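Long-range contact in Non-reducing end beta-L-arabinofuranosidase (Bacteroides thetaiotaomicron, PDB 5MQO), which probably hydrolyses glycosidic bonds in plant pectin as a family GH127 glycoside hydrolase of a gut bacterium: residues 602-607 / 678-683. Numbering follows the deposited sequence.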
loop_
_atom_site.group_PDB
_atom_site.type_symbol
_atom_site.label_atom_id
_atom_site.label_comp_id
_atom_site.label_asym_id
_atom_site.label_seq_id
_atom_site.Cartn_x
_atom_site.Cartn_y
_atom_site.Cartn_z
ATOM N N GLY A 602 -14.989 -9.984 1.894
ATOM C CA GLY A 602 -14.021 -9.561 2.867
ATOM C C GLY A 602 -13.297 -8.352 2.292
ATOM O O GLY A 602 -13.979 -7.418 1.797
ATOM N N PRO A 603 -11.934 -8.370 2.317
ATOM C CA PRO A 603 -11.089 -7.264 1.869
ATOM C C PRO A 603 -10.697 -7.286 0.401
ATOM O O PRO A 603 -10.062 -6.316 -0.071
ATOM C CB PRO A 603 -9.837 -7.421 2.719
ATOM C CG PRO A 603 -9.698 -8.902 2.877
ATOM C CD PRO A 603 -11.110 -9.467 2.884
ATOM N N LEU A 604 -11.056 -8.343 -0.320
ATOM C CA LEU A 604 -10.640 -8.471 -1.717
ATOM C C LEU A 604 -11.691 -7.926 -2.645
ATOM O O LEU A 604 -12.846 -8.317 -2.590
ATOM C CB LEU A 604 -10.353 -9.924 -2.088
ATOM C CG LEU A 604 -9.203 -10.578 -1.305
ATOM C CD1 LEU A 604 -9.028 -12.023 -1.744
ATOM C CD2 LEU A 604 -7.881 -9.831 -1.444
ATOM N N VAL A 605 -11.283 -7.017 -3.507
ATOM C CA VAL A 605 -12.113 -6.576 -4.638
ATOM C C VAL A 605 -12.005 -7.661 -5.679
ATOM O O VAL A 605 -10.899 -8.152 -5.965
ATOM C CB VAL A 605 -11.606 -5.225 -5.204
ATOM C CG1 VAL A 605 -12.318 -4.839 -6.506
ATOM C CG2 VAL A 605 -11.758 -4.168 -4.125
ATOM N N TYR A 606 -13.146 -8.061 -6.211
ATOM C CA TYR A 606 -13.156 -9.058 -7.263
ATOM C C TYR A 606 -13.321 -8.399 -8.629
ATOM O O TYR A 606 -13.795 -7.261 -8.745
ATOM C CB TYR A 606 -14.239 -10.112 -7.010
ATOM C CG TYR A 606 -13.764 -11.228 -6.106
ATOM C CD1 TYR A 606 -13.658 -11.037 -4.725
ATOM C CD2 TYR A 606 -13.408 -12.453 -6.625
ATOM C CE1 TYR A 606 -13.199 -12.040 -3.891
ATOM C CE2 TYR A 606 -12.970 -13.471 -5.811
ATOM C CZ TYR A 606 -12.864 -13.263 -4.437
ATOM O OH TYR A 606 -12.411 -14.259 -3.608
ATOM N N CYS A 607 -12.931 -9.157 -9.652
ATOM C CA CYS A 607 -13.093 -8.768 -11.053
ATOM C C CYS A 607 -13.501 -9.946 -11.883
ATOM O O CYS A 607 -13.514 -11.070 -11.391
ATOM C CB CYS A 607 -11.766 -8.248 -11.596
ATOM S SG CYS A 607 -10.478 -9.498 -11.738
ATOM N N PRO A 678 -10.030 -12.700 -7.752
ATOM C CA PRO A 678 -9.571 -11.472 -7.120
ATOM C C PRO A 678 -8.827 -10.594 -8.103
ATOM O O PRO A 678 -8.096 -11.106 -8.956
ATOM C CB PRO A 678 -8.613 -11.973 -6.035
ATOM C CG PRO A 678 -9.074 -13.359 -5.759
ATOM C CD PRO A 678 -9.410 -13.866 -7.123
ATOM N N TYR A 679 -9.039 -9.291 -7.995
ATOM C CA TYR A 679 -8.385 -8.344 -8.875
ATOM C C TYR A 679 -6.904 -8.551 -8.866
ATOM O O TYR A 679 -6.313 -8.639 -9.943
ATOM C CB TYR A 679 -8.707 -6.923 -8.464
ATOM C CG TYR A 679 -8.008 -5.839 -9.225
ATOM C CD1 TYR A 679 -8.370 -5.526 -10.546
ATOM C CD2 TYR A 679 -7.024 -5.087 -8.615
ATOM C CE1 TYR A 679 -7.725 -4.494 -11.239
ATOM C CE2 TYR A 679 -6.388 -4.047 -9.283
ATOM C CZ TYR A 679 -6.731 -3.750 -10.592
ATOM O OH TYR A 679 -6.071 -2.725 -11.211
ATOM N N TYR A 680 -6.303 -8.695 -7.678
ATOM C CA TYR A 680 -4.851 -8.768 -7.599
ATOM C C TYR A 680 -4.307 -9.871 -8.505
ATOM O O TYR A 680 -3.268 -9.696 -9.119
ATOM C CB TYR A 680 -4.365 -8.962 -6.160
ATOM C CG TYR A 680 -4.406 -10.385 -5.654
ATOM C CD1 TYR A 680 -3.348 -11.244 -5.857
ATOM C CD2 TYR A 680 -5.510 -10.858 -4.955
ATOM C CE1 TYR A 680 -3.400 -12.543 -5.390
ATOM C CE2 TYR A 680 -5.570 -12.165 -4.492
ATOM C CZ TYR A 680 -4.517 -12.992 -4.720
ATOM O OH TYR A 680 -4.579 -14.255 -4.256
ATOM N N ALA A 681 -5.028 -10.989 -8.592
ATOM C CA ALA A 681 -4.660 -12.128 -9.443
ATOM C C ALA A 681 -5.028 -11.988 -10.940
ATOM O O ALA A 681 -4.853 -12.963 -11.697
ATOM C CB ALA A 681 -5.311 -13.391 -8.895
ATOM N N TRP A 682 -5.516 -10.821 -11.387
ATOM C CA TRP A 682 -5.840 -10.669 -12.804
ATOM C C TRP A 682 -4.567 -10.730 -13.648
ATOM O O TRP A 682 -3.457 -10.536 -13.136
ATOM C CB TRP A 682 -6.701 -9.429 -13.105
ATOM C CG TRP A 682 -6.012 -8.224 -13.505
ATOM C CD1 TRP A 682 -5.501 -7.290 -12.695
ATOM C CD2 TRP A 682 -5.785 -7.773 -14.835
ATOM N NE1 TRP A 682 -4.960 -6.278 -13.416
ATOM C CE2 TRP A 682 -5.110 -6.551 -14.745
ATOM C CE3 TRP A 682 -6.076 -8.294 -16.110
ATOM C CZ2 TRP A 682 -4.722 -5.804 -15.882
ATOM C CZ3 TRP A 682 -5.677 -7.564 -17.243
ATOM C CH2 TRP A 682 -5.013 -6.326 -17.116
ATOM N N GLY A 683 -4.756 -11.064 -14.925
ATOM C CA GLY A 683 -3.690 -11.069 -15.904
ATOM C C GLY A 683 -2.571 -12.057 -15.641
ATOM O O GLY A 683 -1.446 -11.764 -15.974
#
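Tyr606 lies alongside Pro678, the two side chains pointing the same way from an antiparallel, non-hydrogen-bonded pair whose CA atoms are 4.3 Å apart. From CB of Tyr606, chi1 of -86° sets CG anti to the carbonyl carbon, which lays the ring beside the proline. The CD2-CE2 side of the ring then follows the proline, CD2 meeting Pro678 N at 3.6 Å. Next along, CE2 meets Pro678 CD at 3.8 Å. CZ reaches Pro678 CG, while Pro678 CA sits over one face near the rim. At the tip, OH hydrogen-bonds to the carbonyl oxygen of Val643. With an alanine here, that carbonyl would probably lose its phenol partner and a gap would be likely to open beside the proline ring.

One step along, the backbone N of Tyr679 gives a nearly straight hydrogen bond to Val605 O (3.0 Å, 176° at the hydrogen), joining the two backbones beside the Tyr606-Pro678 pair. Cys607 SG packs against the 678-683 segment, 3.7 Å from Tyr679 CA and 4.0 Å from Trp682 CB. Leu604 CD1 touches Pro678 CG, two residues before Tyr606.

The contact is buried packing within the C-terminal domain, where strand 604-609 runs between strands 596-601 and 670-678. Strand 640-651 receives Tyr606 and Pro678, and strand 690-697 packs against Val605 and Tyr679.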